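Glutaredoxin family protein (Xanthomonas campestris, PDB 1TTZ) is of unknown function but carries a glutaredoxin-like, thioredoxin-type fold, consistent with a role in thiol-disulfide redox chemistry. Local coordinates at residues L3-R8 / D15-A20; R57-P62 / P66-W71. All blocks are in the same frame, centred on the assembly; numbering follows the deposited sequence.

In the fold
Both contacts place a helix against the same four-stranded mixed sheet of a thioredoxin-like fold, and their centres lie about 11 Å apart. Contact 1 sets helix 12-23 against strand 3-7, near the centre of the chain; contact 2 sets helix 65-73 against strand 58-60, an outermost strand. The two meet directly: Leu68 CD2 lies 3.3 Å from Ala20 O, and Trp61 CH2 packs 3.5 Å from Gln16 CB. Contact 1 is complete in the N-terminal part of the chain, and contact 2 follows near the C-terminus. Cys11 and Cys14, a CxxC pair where helix 12-23 begins that would be the likely redox site in a glutaredoxin, fall between the segments of contact 1, where Gln7 touches Cys14.

Contact 1: L3-R8 / D15-A20; sequences LTLYQR and DQAVEA
Strand 3-7 runs nearly antiparallel to the 15-20 segment of helix 12-23, at 162° with the axes 9.9 Å apart at closest approach, and the nearest CA pairs are Leu5 with Ala17 and Gln7 with Asp15. Leu5 points at the helix and divides its two methyls between neighbouring helix residues. Leu5 CD1 meets Ala17 CB at 4.1 Å, and Leu5 CD2 reaches Val18 CG2 at 4.0 Å. With CG anti to the backbone N (chi1 174°) the branch extends toward the helix, and chi2 near 71° spreads the two methyls over Ala17 and Val18; the side chains of Leu5 and Val18 cross at about a right angle. Val18 turns CG2, the methyl beside its own backbone N, to the strand, and the same methyl lies 4.3 Å from Gln7 NE2, so one carbon serves both strand residues.

The polar part is bridged by solvent. One water donates to Gln7 OE1 at 2.9 Å and to Asp15 OD1 at 2.6 Å, joining the amide at the end of the strand to a carboxylate near the start of the helix. Gln7 NE2 has a weak hydrogen bond to Ser31 OG.

This is the first strand-helix pairing of the beta-alpha-beta unit of strand 3-7, helix 12-23 and strand 29-33. Leu5 also packs on Leu21 of that helix and on Leu51 of strand 50-52, while its backbone pairs with Phe30 and Val32 of the parallel strand 29-33.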
loop_
_atom_site.group_PDB
_atom_site.type_symbol
_atom_site.label_atom_id
_atom_site.label_comp_id
_atom_site.label_asym_id
_atom_site.label_seq_id
_atom_site.Cartn_x
_atom_site.Cartn_y
_atom_site.Cartn_z
ATOM N N LEU A 3 -6.199 6.517 1.113
ATOM C CA LEU A 3 -5.717 5.149 1.245
ATOM C C LEU A 3 -4.696 5.089 2.373
ATOM O O LEU A 3 -4.204 6.120 2.825
ATOM C CB LEU A 3 -5.049 4.702 -0.057
ATOM C CG LEU A 3 -5.928 4.741 -1.309
ATOM C CD1 LEU A 3 -5.079 4.446 -2.534
ATOM C CD2 LEU A 3 -7.056 3.727 -1.175
ATOM N N THR A 4 -4.395 3.881 2.836
ATOM C CA THR A 4 -3.396 3.697 3.875
ATOM C C THR A 4 -2.334 2.809 3.250
ATOM O O THR A 4 -2.631 1.702 2.801
ATOM C CB THR A 4 -3.960 2.971 5.120
ATOM O OG1 THR A 4 -5.103 3.672 5.616
ATOM C CG2 THR A 4 -2.906 2.898 6.213
ATOM N N LEU A 5 -1.103 3.297 3.194
ATOM C CA LEU A 5 -0.022 2.503 2.639
ATOM C C LEU A 5 0.861 1.986 3.762
ATOM O O LEU A 5 1.603 2.749 4.384
ATOM C CB LEU A 5 0.837 3.325 1.668
ATOM C CG LEU A 5 2.076 2.561 1.161
ATOM C CD1 LEU A 5 1.635 1.457 0.200
ATOM C CD2 LEU A 5 3.051 3.506 0.459
ATOM N N TYR A 6 0.765 0.693 4.043
ATOM C CA TYR A 6 1.603 0.115 5.067
ATOM C C TYR A 6 2.944 -0.191 4.410
ATOM O O TYR A 6 3.007 -0.867 3.380
ATOM C CB TYR A 6 0.976 -1.163 5.638
ATOM C CG TYR A 6 -0.269 -0.897 6.446
ATOM C CD1 TYR A 6 -1.536 -1.042 5.883
ATOM C CD2 TYR A 6 -0.180 -0.464 7.767
ATOM C CE1 TYR A 6 -2.694 -0.759 6.625
ATOM C CE2 TYR A 6 -1.328 -0.181 8.515
ATOM C CZ TYR A 6 -2.577 -0.332 7.938
ATOM O OH TYR A 6 -3.708 -0.073 8.676
ATOM N N GLN A 7 4.011 0.338 4.990
ATOM C CA GLN A 7 5.345 0.101 4.467
ATOM C C GLN A 7 6.368 0.085 5.589
ATOM O O GLN A 7 6.034 0.307 6.751
ATOM C CB GLN A 7 5.718 1.166 3.427
ATOM C CG GLN A 7 5.757 2.606 3.924
ATOM C CD GLN A 7 6.178 3.589 2.834
ATOM O OE1 GLN A 7 7.225 3.429 2.208
ATOM N NE2 GLN A 7 5.359 4.612 2.609
ATOM N N ARG A 8 7.612 -0.215 5.243
ATOM C CA ARG A 8 8.680 -0.233 6.229
ATOM C C ARG A 8 9.774 0.671 5.690
ATOM O O ARG A 8 9.843 0.911 4.483
ATOM C CB ARG A 8 9.225 -1.656 6.434
ATOM C CG ARG A 8 9.950 -2.213 5.219
ATOM C CD ARG A 8 10.858 -3.396 5.546
ATOM N NE ARG A 8 10.134 -4.615 5.898
ATOM C CZ ARG A 8 9.753 -4.938 7.130
ATOM N NH1 ARG A 8 10.027 -4.126 8.145
ATOM N NH2 ARG A 8 9.106 -6.079 7.346
ATOM N N ASP A 15 9.178 1.966 -1.954
ATOM C CA ASP A 15 9.365 3.187 -2.724
ATOM C C ASP A 15 8.640 3.053 -4.049
ATOM O O ASP A 15 8.105 4.025 -4.568
ATOM C CB ASP A 15 10.843 3.449 -3.004
ATOM C CG ASP A 15 11.657 3.592 -1.741
ATOM O OD1 ASP A 15 11.105 4.057 -0.718
ATOM O OD2 ASP A 15 12.851 3.244 -1.781
ATOM N N GLN A 16 8.626 1.839 -4.595
ATOM C CA GLN A 16 7.952 1.587 -5.865
ATOM C C GLN A 16 6.438 1.707 -5.723
ATOM O O GLN A 16 5.753 2.125 -6.657
ATOM C CB GLN A 16 8.290 0.197 -6.396
ATOM C CG GLN A 16 9.737 -0.005 -6.798
ATOM C CD GLN A 16 9.983 -1.405 -7.345
ATOM O OE1 GLN A 16 9.811 -1.661 -8.538
ATOM N NE2 GLN A 16 10.360 -2.321 -6.467
ATOM N N ALA A 17 5.913 1.327 -4.559
ATOM C CA ALA A 17 4.476 1.425 -4.319
ATOM C C ALA A 17 4.118 2.908 -4.339
ATOM O O ALA A 17 3.097 3.309 -4.888
ATOM C CB ALA A 17 4.117 0.817 -2.975
ATOM N N VAL A 18 4.976 3.723 -3.741
ATOM C CA VAL A 18 4.741 5.157 -3.710
ATOM C C VAL A 18 4.607 5.703 -5.137
ATOM O O VAL A 18 3.735 6.527 -5.411
ATOM C CB VAL A 18 5.891 5.885 -2.981
ATOM C CG1 VAL A 18 5.690 7.400 -3.055
ATOM C CG2 VAL A 18 5.943 5.432 -1.524
ATOM N N GLU A 19 5.463 5.235 -6.044
ATOM C CA GLU A 19 5.418 5.689 -7.430
ATOM C C GLU A 19 4.172 5.162 -8.134
ATOM O O GLU A 19 3.609 5.837 -8.999
ATOM C CB GLU A 19 6.667 5.237 -8.192
ATOM C CG GLU A 19 7.971 5.668 -7.542
ATOM C CD GLU A 19 9.153 5.653 -8.502
ATOM O OE1 GLU A 19 9.304 4.680 -9.269
ATOM O OE2 GLU A 19 9.943 6.620 -8.478
ATOM N N ALA A 20 3.744 3.956 -7.767
ATOM C CA ALA A 20 2.555 3.366 -8.368
ATOM C C ALA A 20 1.343 4.224 -8.003
ATOM O O ALA A 20 0.439 4.411 -8.813
ATOM C CB ALA A 20 2.363 1.943 -7.864
HETATM O O HOH W 1 8.958 4.981 0.507
#

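Contact 2: R57-P62 / P66-W71; sequences RELDWP and PRLRAW
Trp71 is sandwiched between Arg57 and Leu59 where helix 65-73 packs back on strand 58-60, the C-terminal beta-alpha element of the thioredoxin-like fold; the segment axes are nearly antiparallel (169°). Over one face of the indole sits Leu59 CB, a CH-pi contact 3.9 Å from the centroid of the five-membered ring. Over the opposite face the Arg57 guanidinium lies almost flat, planes 17° apart, with CZ 4.0 Å from the same centroid, a cation-pi stack. Arg57 is bent at chi3 (-51°), which folds its end back over the indole, and both NH1 and NH2 donate to Trp71 O. That oxygen lies in the guanidinium plane, whereas the two nitrogens approach from one face of the carbonyl. Stack and forked grip together should fix the rotation of the guanidinium.

Leu59 also meets Arg67: Leu59 CD1 sits over the centre of the Arg67 guanidinium, 3.6 Å from Arg67 CZ, while Leu59 CD2 touches Leu68 CD1. Arg67 reaches the strand on an extended chain, and its NH1 bonds Asp60 O at 3.0 Å, nearly along the C=O axis; a weak bond goes to Pro62 O.

Farther out, Arg57 NE forms a salt bridge with Asp53 OD2, and Asp64 OD1 accepts from Arg67 N. At the indole edge a water accepts from Trp71 NE1 at 3.1 Å and donates to Glu58 O at 3.2 Å.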
loop_
_atom_site.group_PDB
_atom_site.type_symbol
_atom_site.label_atom_id
_atom_site.label_comp_id
_atom_site.label_asym_id
_atom_site.label_seq_id
_atom_site.Cartn_x
_atom_site.Cartn_y
_atom_site.Cartn_z
ATOM N N ARG A 57 -10.495 -3.155 2.255
ATOM C CA ARG A 57 -9.929 -4.021 1.224
ATOM C C ARG A 57 -8.433 -3.790 1.196
ATOM O O ARG A 57 -7.969 -2.693 1.497
ATOM C CB ARG A 57 -10.493 -3.686 -0.157
ATOM C CG ARG A 57 -11.949 -4.042 -0.390
ATOM C CD ARG A 57 -12.268 -3.881 -1.876
ATOM N NE ARG A 57 -11.846 -2.567 -2.347
ATOM C CZ ARG A 57 -11.376 -2.310 -3.562
ATOM N NH1 ARG A 57 -11.260 -3.280 -4.459
ATOM N NH2 ARG A 57 -11.012 -1.075 -3.871
ATOM N N GLU A 58 -7.676 -4.814 0.833
ATOM C CA GLU A 58 -6.231 -4.683 0.777
ATOM C C GLU A 58 -5.624 -5.246 -0.507
ATOM O O GLU A 58 -6.101 -6.238 -1.063
ATOM C CB GLU A 58 -5.594 -5.330 2.018
ATOM C CG GLU A 58 -5.790 -4.506 3.299
ATOM C CD GLU A 58 -5.062 -5.077 4.508
ATOM O OE1 GLU A 58 -4.977 -4.369 5.535
ATOM O OE2 GLU A 58 -4.581 -6.231 4.438
ATOM N N LEU A 59 -4.581 -4.571 -0.980
ATOM C CA LEU A 59 -3.869 -4.954 -2.193
ATOM C C LEU A 59 -2.415 -5.150 -1.788
ATOM O O LEU A 59 -1.766 -4.205 -1.327
ATOM C CB LEU A 59 -3.960 -3.834 -3.228
ATOM C CG LEU A 59 -3.407 -4.139 -4.622
ATOM C CD1 LEU A 59 -4.273 -5.198 -5.294
ATOM C CD2 LEU A 59 -3.391 -2.855 -5.451
ATOM N N ASP A 60 -1.907 -6.367 -1.949
ATOM C CA ASP A 60 -0.528 -6.675 -1.580
ATOM C C ASP A 60 0.429 -6.563 -2.756
ATOM O O ASP A 60 0.060 -6.845 -3.889
ATOM C CB ASP A 60 -0.423 -8.093 -1.017
ATOM C CG ASP A 60 -1.146 -8.264 0.305
ATOM O OD1 ASP A 60 -1.083 -9.379 0.864
ATOM O OD2 ASP A 60 -1.774 -7.300 0.783
ATOM N N TRP A 61 1.661 -6.148 -2.475
ATOM C CA TRP A 61 2.681 -6.045 -3.503
ATOM C C TRP A 61 2.855 -7.456 -4.074
ATOM O O TRP A 61 2.683 -8.444 -3.357
ATOM C CB TRP A 61 3.992 -5.568 -2.883
ATOM C CG TRP A 61 5.063 -5.360 -3.899
ATOM C CD1 TRP A 61 6.090 -6.205 -4.198
ATOM C CD2 TRP A 61 5.191 -4.241 -4.779
ATOM N NE1 TRP A 61 6.854 -5.676 -5.216
ATOM C CE2 TRP A 61 6.322 -4.469 -5.590
ATOM C CE3 TRP A 61 4.453 -3.063 -4.963
ATOM C CZ2 TRP A 61 6.735 -3.557 -6.572
ATOM C CZ3 TRP A 61 4.864 -2.157 -5.942
ATOM C CH2 TRP A 61 5.992 -2.411 -6.731
ATOM N N PRO A 62 3.200 -7.578 -5.366
ATOM C CA PRO A 62 3.441 -6.512 -6.337
ATOM C C PRO A 62 2.194 -5.989 -7.045
ATOM O O PRO A 62 1.212 -6.708 -7.234
ATOM C CB PRO A 62 4.381 -7.179 -7.326
ATOM C CG PRO A 62 3.779 -8.547 -7.425
ATOM C CD PRO A 62 3.519 -8.895 -5.960
ATOM N N PRO A 66 -1.502 -0.102 -13.682
ATOM C CA PRO A 66 -2.804 -0.620 -14.108
ATOM C C PRO A 66 -3.533 -1.502 -13.085
ATOM O O PRO A 66 -4.759 -1.459 -12.985
ATOM C CB PRO A 66 -2.479 -1.361 -15.410
ATOM C CG PRO A 66 -1.036 -1.712 -15.276
ATOM C CD PRO A 66 -0.447 -0.482 -14.636
ATOM N N ARG A 67 -2.788 -2.300 -12.327
ATOM C CA ARG A 67 -3.411 -3.166 -11.335
ATOM C C ARG A 67 -3.963 -2.315 -10.203
ATOM O O ARG A 67 -5.054 -2.559 -9.690
ATOM C CB ARG A 67 -2.398 -4.166 -10.771
ATOM C CG ARG A 67 -3.053 -5.208 -9.877
ATOM C CD ARG A 67 -2.045 -6.088 -9.146
ATOM N NE ARG A 67 -2.753 -7.112 -8.382
ATOM C CZ ARG A 67 -2.393 -7.550 -7.180
ATOM N NH1 ARG A 67 -1.317 -7.062 -6.577
ATOM N NH2 ARG A 67 -3.129 -8.472 -6.570
ATOM N N LEU A 68 -3.195 -1.306 -9.818
ATOM C CA LEU A 68 -3.607 -0.415 -8.752
ATOM C C LEU A 68 -4.855 0.365 -9.156
ATOM O O LEU A 68 -5.851 0.376 -8.436
ATOM C CB LEU A 68 -2.458 0.538 -8.407
ATOM C CG LEU A 68 -2.766 1.668 -7.424
ATOM C CD1 LEU A 68 -3.506 1.114 -6.228
ATOM C CD2 LEU A 68 -1.459 2.344 -6.993
ATOM N N ARG A 69 -4.795 1.016 -10.313
ATOM C CA ARG A 69 -5.926 1.791 -10.806
ATOM C C ARG A 69 -7.169 0.914 -10.943
ATOM O O ARG A 69 -8.277 1.352 -10.634
ATOM C CB ARG A 69 -5.559 2.455 -12.144
ATOM C CG ARG A 69 -6.724 3.083 -12.915
ATOM C CD ARG A 69 -7.674 3.880 -12.024
ATOM N NE ARG A 69 -7.011 4.957 -11.304
ATOM C CZ ARG A 69 -7.569 5.645 -10.313
ATOM N NH1 ARG A 69 -8.810 5.372 -9.919
ATOM N NH2 ARG A 69 -6.882 6.604 -9.706
ATOM N N ALA A 70 -6.987 -0.328 -11.382
ATOM C CA ALA A 70 -8.117 -1.244 -11.529
ATOM C C ALA A 70 -8.672 -1.634 -10.155
ATOM O O ALA A 70 -9.883 -1.719 -9.962
ATOM C CB ALA A 70 -7.689 -2.500 -12.301
ATOM N N TRP A 71 -7.781 -1.877 -9.201
ATOM C CA TRP A 71 -8.207 -2.252 -7.861
ATOM C C TRP A 71 -9.073 -1.140 -7.287
ATOM O O TRP A 71 -10.140 -1.392 -6.734
ATOM C CB TRP A 71 -6.987 -2.488 -6.974
ATOM C CG TRP A 71 -7.320 -2.779 -5.544
ATOM C CD1 TRP A 71 -7.886 -3.915 -5.043
ATOM C CD2 TRP A 71 -7.083 -1.921 -4.425
ATOM N NE1 TRP A 71 -8.013 -3.819 -3.677
ATOM C CE2 TRP A 71 -7.526 -2.600 -3.272
ATOM C CE3 TRP A 71 -6.533 -0.640 -4.285
ATOM C CZ2 TRP A 71 -7.436 -2.040 -1.991
ATOM C CZ3 TRP A 71 -6.440 -0.081 -3.009
ATOM C CH2 TRP A 71 -6.890 -0.784 -1.881
HETATM O O HOH W 2 -9.030 -6.391 -2.326
HETATM O O HOH W 3 -3.549 -8.532 -3.450
#